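Local coordinates for uncharacterized protein (Pyrococcus horikoshii, PDB 1ZJJ) that is uncharacterised but probably acts as a magnesium-dependent phosphatase of the haloacid dehalogenase (HAD) superfamily, at residues T214-A219 / A226-T231; E237-K240 / Y244-D247. One frame throughout, in Å; residues are numbered along the deposited sequence.

Contact 1. Residues T214-A219 / A226-T231; sequences TDIAFA and AIMVLT
Helix 214-219 runs nearly antiparallel to strand 226-229, at 165° between their directions and 7.8 Å at the closest approach of their axes, and the two backbones come nearest at A219 and A226. There the two methyls meet, A219 CB lying 3.7 Å from A226 CB, so small side chains let helix and strand draw together just before the chain turns back. I216, one helical turn earlier, supplies most of the remaining contact with its two branches. Its CG2 rests on the same methyl, 3.9 Å from A226 CB, while the longer branch reaches farther along the strand. CG1 stands anti to the carbonyl carbon (chi1 -55°), and the second bend of the chain (chi2 -54°) brings CD1 over the strand backbone, 3.8 Å from I227 O and 3.9 Å from M228 CB. The side chains of I216 and M228 cross at about a right angle, and the thioether end of M228 leads away from residues 214-219, though the side chain touches L212. No hydrogen bond joins the two segments; the join is apolar and buried. It closes the second half of the beta-alpha-beta unit made by strand 204-209, helix 212-221 and strand 225-229 in the Rossmann-like HAD core. Strand 204-209 bonds to I227 along one edge and M207 packs against A219, while strand 248-250 pairs with A226 and M228 along the other.

Contact 2. Residues E237-K240 / Y244-D247; sequences EDIK and YKPD
K245 reaches back to the turn 237-240 and gives its ammonium group to I239 O, NZ to O 3.1 Å. The same NZ also bonds to S242 O in the turn between the segments. Toward I239 O the nitrogen approaches well off the line of the carbonyl, with a C=O...N angle of 134°, and is tilted 30° from the carbonyl plane. Bends at chi2 and chi4 curl the lysine chain back and bring NZ to this oxygen. K240 O lies 3.4 Å from K245 NZ, so the charged tip sits close to two main-chain oxygens of this short, weakly bonded turn, which would probably favour its positive charge. Beside this polar grip, I239 lies against the ring of P246: CD1 and CG2 are each 3.9 Å from P246 CD, and the side chains cross obliquely. An alanine at I239 would lose both of these branches and would probably leave the P246 ring with a gap on its helix-facing flank. In the fold, this is a surface helix and the short connection that carries the chain into strand 248-250, the edge strand of the parallel HAD-core sheet. Farther out, K245 O takes a hydrogen bond from K220 NZ. P246 touches L212 and Y244 packs on I216 and A217, all three on helix 212-221.

How the contacts relate
The two contacts follow in series along the chain, contact 1 closing before contact 2 opens, and their centres lie 9 Å apart on the same side of the molecule's centre. Strand 225-229 leads into helix 236-240, and the segment 244-247 then returns beside contact 1. There A226 O and D247 N, 2.6 Å apart, probably form a hydrogen bond, while P246 packs on M228. Contact 1 lies buried between helix 212-221 and the six-stranded parallel sheet, while contact 2 lies at the surface. Contact 1 is the nearer to the magnesium site, the M228 side chain being about 6 Å from that of the metal-binding D210.

Contact 1. Residues T214-A219 / A226-T231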
ATOM      1  N   THR B 214       7.848  -0.126 -17.364  1.00 20.29           N
ATOM      2  CA  THR B 214       7.100  -1.333 -17.705  1.00 19.16           C
ATOM      3  C   THR B 214       7.390  -1.797 -19.131  1.00 19.33           C
ATOM      4  O   THR B 214       7.965  -2.866 -19.340  1.00 20.07           O
ATOM      5  CB  THR B 214       5.571  -1.134 -17.555  1.00 20.86           C
ATOM      6  OG1 THR B 214       5.156   0.010 -18.306  1.00 20.28           O
ATOM      7  CG2 THR B 214       5.196  -0.957 -16.099  1.00 21.41           C
ATOM      8  N   ASP B 215       7.007  -0.979 -20.107  1.00 18.19           N
ATOM      9  CA  ASP B 215       7.211  -1.324 -21.508  1.00 16.99           C
ATOM     10  C   ASP B 215       8.667  -1.582 -21.900  1.00 15.81           C
ATOM     11  O   ASP B 215       9.003  -2.665 -22.379  1.00 17.73           O
ATOM     12  CB  ASP B 215       6.623  -0.228 -22.398  1.00 13.26           C
ATOM     13  CG  ASP B 215       5.145  -0.028 -22.161  1.00 13.72           C
ATOM     14  OD1 ASP B 215       4.421  -1.040 -22.076  1.00 14.24           O
ATOM     15  OD2 ASP B 215       4.706   1.132 -22.064  1.00 13.90           O
ATOM     16  N   ILE B 216       9.531  -0.597 -21.696  1.00 17.76           N
ATOM     17  CA  ILE B 216      10.927  -0.766 -22.077  1.00 17.68           C
ATOM     18  C   ILE B 216      11.658  -1.779 -21.199  1.00 19.17           C
ATOM     19  O   ILE B 216      12.473  -2.558 -21.691  1.00 18.47           O
ATOM     20  CB  ILE B 216      11.664   0.590 -22.068  1.00 17.40           C
ATOM     21  CG1 ILE B 216      10.917   1.577 -22.968  1.00 19.50           C
ATOM     22  CG2 ILE B 216      13.091   0.421 -22.571  1.00 19.81           C
ATOM     23  CD1 ILE B 216      10.676   1.064 -24.387  1.00 17.98           C
ATOM     24  N   ALA B 217      11.358  -1.784 -19.902  1.00 18.31           N
ATOM     25  CA  ALA B 217      11.998  -2.728 -18.994  1.00 18.37           C
ATOM     26  C   ALA B 217      11.663  -4.149 -19.446  1.00 17.70           C
ATOM     27  O   ALA B 217      12.499  -5.046 -19.409  1.00 16.75           O
ATOM     28  CB  ALA B 217      11.505  -2.493 -17.576  1.00 19.03           C
ATOM     29  N   PHE B 218      10.424  -4.322 -19.888  1.00 16.90           N
ATOM     30  CA  PHE B 218       9.908  -5.596 -20.363  1.00 19.04           C
ATOM     31  C   PHE B 218      10.709  -6.081 -21.573  1.00 18.96           C
ATOM     32  O   PHE B 218      11.205  -7.204 -21.593  1.00 18.05           O
ATOM     33  CB  PHE B 218       8.434  -5.405 -20.741  1.00 17.83           C
ATOM     34  CG  PHE B 218       7.723  -6.663 -21.155  1.00 19.84           C
ATOM     35  CD1 PHE B 218       7.664  -7.763 -20.310  1.00 19.63           C
ATOM     36  CD2 PHE B 218       7.045  -6.716 -22.372  1.00 19.68           C
ATOM     37  CE1 PHE B 218       6.934  -8.901 -20.668  1.00 20.48           C
ATOM     38  CE2 PHE B 218       6.315  -7.841 -22.740  1.00 20.16           C
ATOM     39  CZ  PHE B 218       6.257  -8.939 -21.885  1.00 20.62           C
ATOM     40  N   ALA B 219      10.836  -5.219 -22.577  1.00 19.78           N
ATOM     41  CA  ALA B 219      11.559  -5.558 -23.801  1.00 20.05           C
ATOM     42  C   ALA B 219      12.996  -5.987 -23.529  1.00 21.17           C
ATOM     43  O   ALA B 219      13.453  -7.005 -24.049  1.00 21.52           O
ATOM     44  CB  ALA B 219      11.546  -4.383 -24.747  1.00 19.50           C
ATOM     45  N   ALA B 226      13.478  -2.848 -28.019  1.00 19.12           N
ATOM     46  CA  ALA B 226      12.833  -1.835 -27.183  1.00 20.52           C
ATOM     47  C   ALA B 226      12.599  -0.511 -27.912  1.00 19.22           C
ATOM     48  O   ALA B 226      13.510   0.313 -28.059  1.00 20.37           O
ATOM     49  CB  ALA B 226      13.670  -1.604 -25.912  1.00 18.82           C
ATOM     50  N   ILE B 227      11.366  -0.308 -28.359  1.00 18.87           N
ATOM     51  CA  ILE B 227      11.008   0.907 -29.077  1.00 18.05           C
ATOM     52  C   ILE B 227      10.126   1.807 -28.230  1.00 18.70           C
ATOM     53  O   ILE B 227       9.047   1.408 -27.798  1.00 18.14           O
ATOM     54  CB  ILE B 227      10.241   0.588 -30.375  1.00 19.48           C
ATOM     55  CG1 ILE B 227      11.022  -0.430 -31.211  1.00 18.84           C
ATOM     56  CG2 ILE B 227      10.002   1.879 -31.159  1.00 18.85           C
ATOM     57  CD1 ILE B 227      10.256  -0.946 -32.420  1.00 20.73           C
ATOM     58  N   MET B 228      10.585   3.025 -27.987  1.00 19.77           N
ATOM     59  CA  MET B 228       9.801   3.957 -27.199  1.00 20.47           C
ATOM     60  C   MET B 228       9.270   5.078 -28.078  1.00 21.21           C
ATOM     61  O   MET B 228       9.969   5.579 -28.963  1.00 20.57           O
ATOM     62  CB  MET B 228      10.643   4.550 -26.064  1.00 22.32           C
ATOM     63  CG  MET B 228       9.832   5.390 -25.088  1.00 23.83           C
ATOM     64  SD  MET B 228      10.794   6.076 -23.716  1.00 25.46           S
ATOM     65  CE  MET B 228      10.894   7.792 -24.184  1.00 23.49           C
ATOM     66  N   VAL B 229       8.015   5.452 -27.851  1.00 20.30           N
ATOM     67  CA  VAL B 229       7.412   6.551 -28.594  1.00 19.84           C
ATOM     68  C   VAL B 229       7.283   7.710 -27.615  1.00 21.48           C
ATOM     69  O   VAL B 229       7.257   7.501 -26.399  1.00 23.48           O
ATOM     70  CB  VAL B 229       6.026   6.180 -29.168  1.00 19.26           C
ATOM     71  CG1 VAL B 229       6.189   5.160 -30.286  1.00 19.14           C
ATOM     72  CG2 VAL B 229       5.120   5.647 -28.065  1.00 19.31           C
ATOM     73  N   LEU B 230       7.207   8.927 -28.133  1.00 21.63           N
ATOM     74  CA  LEU B 230       7.126  10.105 -27.275  1.00 22.30           C
ATOM     75  C   LEU B 230       5.711  10.657 -27.061  1.00 22.48           C
ATOM     76  O   LEU B 230       5.538  11.725 -26.473  1.00 21.84           O
ATOM     77  CB  LEU B 230       8.038  11.192 -27.848  1.00 22.96           C
ATOM     78  CG  LEU B 230       9.468  10.696 -28.080  1.00 22.67           C
ATOM     79  CD1 LEU B 230      10.296  11.763 -28.772  1.00 24.20           C
ATOM     80  CD2 LEU B 230      10.092  10.314 -26.754  1.00 24.50           C
ATOM     81  N   THR B 231       4.707   9.923 -27.531  1.00 21.82           N
ATOM     82  CA  THR B 231       3.311  10.337 -27.401  1.00 21.11           C
ATOM     83  C   THR B 231       2.719  10.026 -26.033  1.00 22.27           C
ATOM     84  O   THR B 231       1.540  10.299 -25.785  1.00 21.69           O
ATOM     85  CB  THR B 231       2.411   9.643 -28.452  1.00 20.78           C
ATOM     86  OG1 THR B 231       2.630   8.225 -28.418  1.00 20.96           O
ATOM     87  CG2 THR B 231       2.694  10.180 -29.850  1.00 20.33           C
TER

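Contact 2. Residues E237-K240 / Y244-D247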
ATOM      1  N   GLU B 237      14.609  12.654 -21.926  1.00 36.92           N
ATOM      2  CA  GLU B 237      15.266  12.889 -20.636  1.00 38.03           C
ATOM      3  C   GLU B 237      15.124  11.781 -19.622  1.00 37.07           C
ATOM      4  O   GLU B 237      16.072  11.464 -18.911  1.00 36.69           O
ATOM      5  CB  GLU B 237      14.774  14.182 -19.969  1.00 39.73           C
ATOM      6  CG  GLU B 237      14.775  15.391 -20.830  1.00 44.78           C
ATOM      7  CD  GLU B 237      13.425  15.663 -21.418  1.00 47.75           C
ATOM      8  OE1 GLU B 237      13.069  14.988 -22.403  1.00 46.78           O
ATOM      9  OE2 GLU B 237      12.714  16.543 -20.881  1.00 48.96           O
ATOM     10  N   ASP B 238      13.930  11.214 -19.533  1.00 35.16           N
ATOM     11  CA  ASP B 238      13.684  10.151 -18.579  1.00 34.09           C
ATOM     12  C   ASP B 238      14.594   8.956 -18.863  1.00 34.05           C
ATOM     13  O   ASP B 238      15.032   8.264 -17.943  1.00 33.34           O
ATOM     14  CB  ASP B 238      12.197   9.758 -18.589  1.00 34.33           C
ATOM     15  CG  ASP B 238      11.261  10.952 -18.279  1.00 35.50           C
ATOM     16  OD1 ASP B 238      11.594  11.765 -17.393  1.00 34.21           O
ATOM     17  OD2 ASP B 238      10.193  11.096 -18.928  1.00 34.78           O
ATOM     18  N   ILE B 239      14.926   8.765 -20.138  1.00 34.64           N
ATOM     19  CA  ILE B 239      15.813   7.694 -20.567  1.00 36.59           C
ATOM     20  C   ILE B 239      17.115   7.649 -19.772  1.00 37.01           C
ATOM     21  O   ILE B 239      17.488   6.587 -19.281  1.00 36.76           O
ATOM     22  CB  ILE B 239      16.224   7.831 -22.050  1.00 37.21           C
ATOM     23  CG1 ILE B 239      15.029   7.621 -22.979  1.00 37.66           C
ATOM     24  CG2 ILE B 239      17.332   6.819 -22.360  1.00 37.31           C
ATOM     25  CD1 ILE B 239      15.395   7.571 -24.454  1.00 38.64           C
ATOM     26  N   LYS B 240      17.794   8.788 -19.638  1.00 38.60           N
ATOM     27  CA  LYS B 240      19.075   8.844 -18.927  1.00 40.94           C
ATOM     28  C   LYS B 240      19.102   8.457 -17.473  1.00 41.08           C
ATOM     29  O   LYS B 240      20.056   7.847 -17.022  1.00 41.78           O
ATOM     30  CB  LYS B 240      19.705  10.230 -19.071  1.00 41.82           C
ATOM     31  CG  LYS B 240      20.297  10.410 -20.419  1.00 45.24           C
ATOM     32  CD  LYS B 240      20.558  11.837 -20.775  1.00 48.13           C
ATOM     33  CE  LYS B 240      21.498  11.879 -21.959  1.00 49.05           C
ATOM     34  NZ  LYS B 240      21.939  13.263 -22.166  1.00 50.27           N
ATOM     35  N   TYR B 244      16.580   1.372 -17.830  1.00 34.94           N
ATOM     36  CA  TYR B 244      16.115   0.779 -19.074  1.00 34.09           C
ATOM     37  C   TYR B 244      16.357   1.745 -20.229  1.00 33.19           C
ATOM     38  O   TYR B 244      15.942   2.900 -20.177  1.00 33.43           O
ATOM     39  CB  TYR B 244      14.627   0.461 -18.939  1.00 34.54           C
ATOM     40  CG  TYR B 244      14.321  -0.108 -17.585  1.00 33.34           C
ATOM     41  CD1 TYR B 244      14.714  -1.401 -17.245  1.00 33.80           C
ATOM     42  CD2 TYR B 244      13.735   0.686 -16.609  1.00 34.65           C
ATOM     43  CE1 TYR B 244      14.537  -1.886 -15.954  1.00 35.33           C
ATOM     44  CE2 TYR B 244      13.552   0.221 -15.317  1.00 34.83           C
ATOM     45  CZ  TYR B 244      13.953  -1.064 -14.993  1.00 35.19           C
ATOM     46  OH  TYR B 244      13.767  -1.506 -13.705  1.00 37.05           O
ATOM     47  N   LYS B 245      17.040   1.247 -21.258  1.00 31.99           N
ATOM     48  CA  LYS B 245      17.385   2.011 -22.458  1.00 31.37           C
ATOM     49  C   LYS B 245      16.722   1.505 -23.749  1.00 29.68           C
ATOM     50  O   LYS B 245      16.907   0.367 -24.161  1.00 29.03           O
ATOM     51  CB  LYS B 245      18.909   2.022 -22.647  1.00 32.64           C
ATOM     52  CG  LYS B 245      19.634   3.147 -21.944  1.00 34.92           C
ATOM     53  CD  LYS B 245      19.333   3.155 -20.453  1.00 35.11           C
ATOM     54  CE  LYS B 245      20.481   3.783 -19.678  1.00 36.45           C
ATOM     55  NZ  LYS B 245      20.195   5.131 -19.134  1.00 35.69           N
ATOM     56  N   PRO B 246      15.944   2.372 -24.410  1.00 27.41           N
ATOM     57  CA  PRO B 246      15.270   1.981 -25.652  1.00 27.87           C
ATOM     58  C   PRO B 246      16.293   1.741 -26.755  1.00 27.76           C
ATOM     59  O   PRO B 246      17.320   2.416 -26.794  1.00 27.91           O
ATOM     60  CB  PRO B 246      14.378   3.182 -25.971  1.00 25.23           C
ATOM     61  CG  PRO B 246      14.140   3.823 -24.650  1.00 27.97           C
ATOM     62  CD  PRO B 246      15.513   3.708 -23.976  1.00 26.50           C
ATOM     63  N   ASP B 247      16.010   0.790 -27.641  1.00 27.05           N
ATOM     64  CA  ASP B 247      16.894   0.495 -28.758  1.00 27.13           C
ATOM     65  C   ASP B 247      16.590   1.503 -29.853  1.00 27.68           C
ATOM     66  O   ASP B 247      17.426   1.788 -30.707  1.00 28.05           O
ATOM     67  CB  ASP B 247      16.641  -0.913 -29.296  1.00 28.21           C
ATOM     68  CG  ASP B 247      16.987  -1.984 -28.302  1.00 28.28           C
ATOM     69  OD1 ASP B 247      18.103  -1.920 -27.744  1.00 29.32           O
ATOM     70  OD2 ASP B 247      16.155  -2.892 -28.088  1.00 29.23           O
TER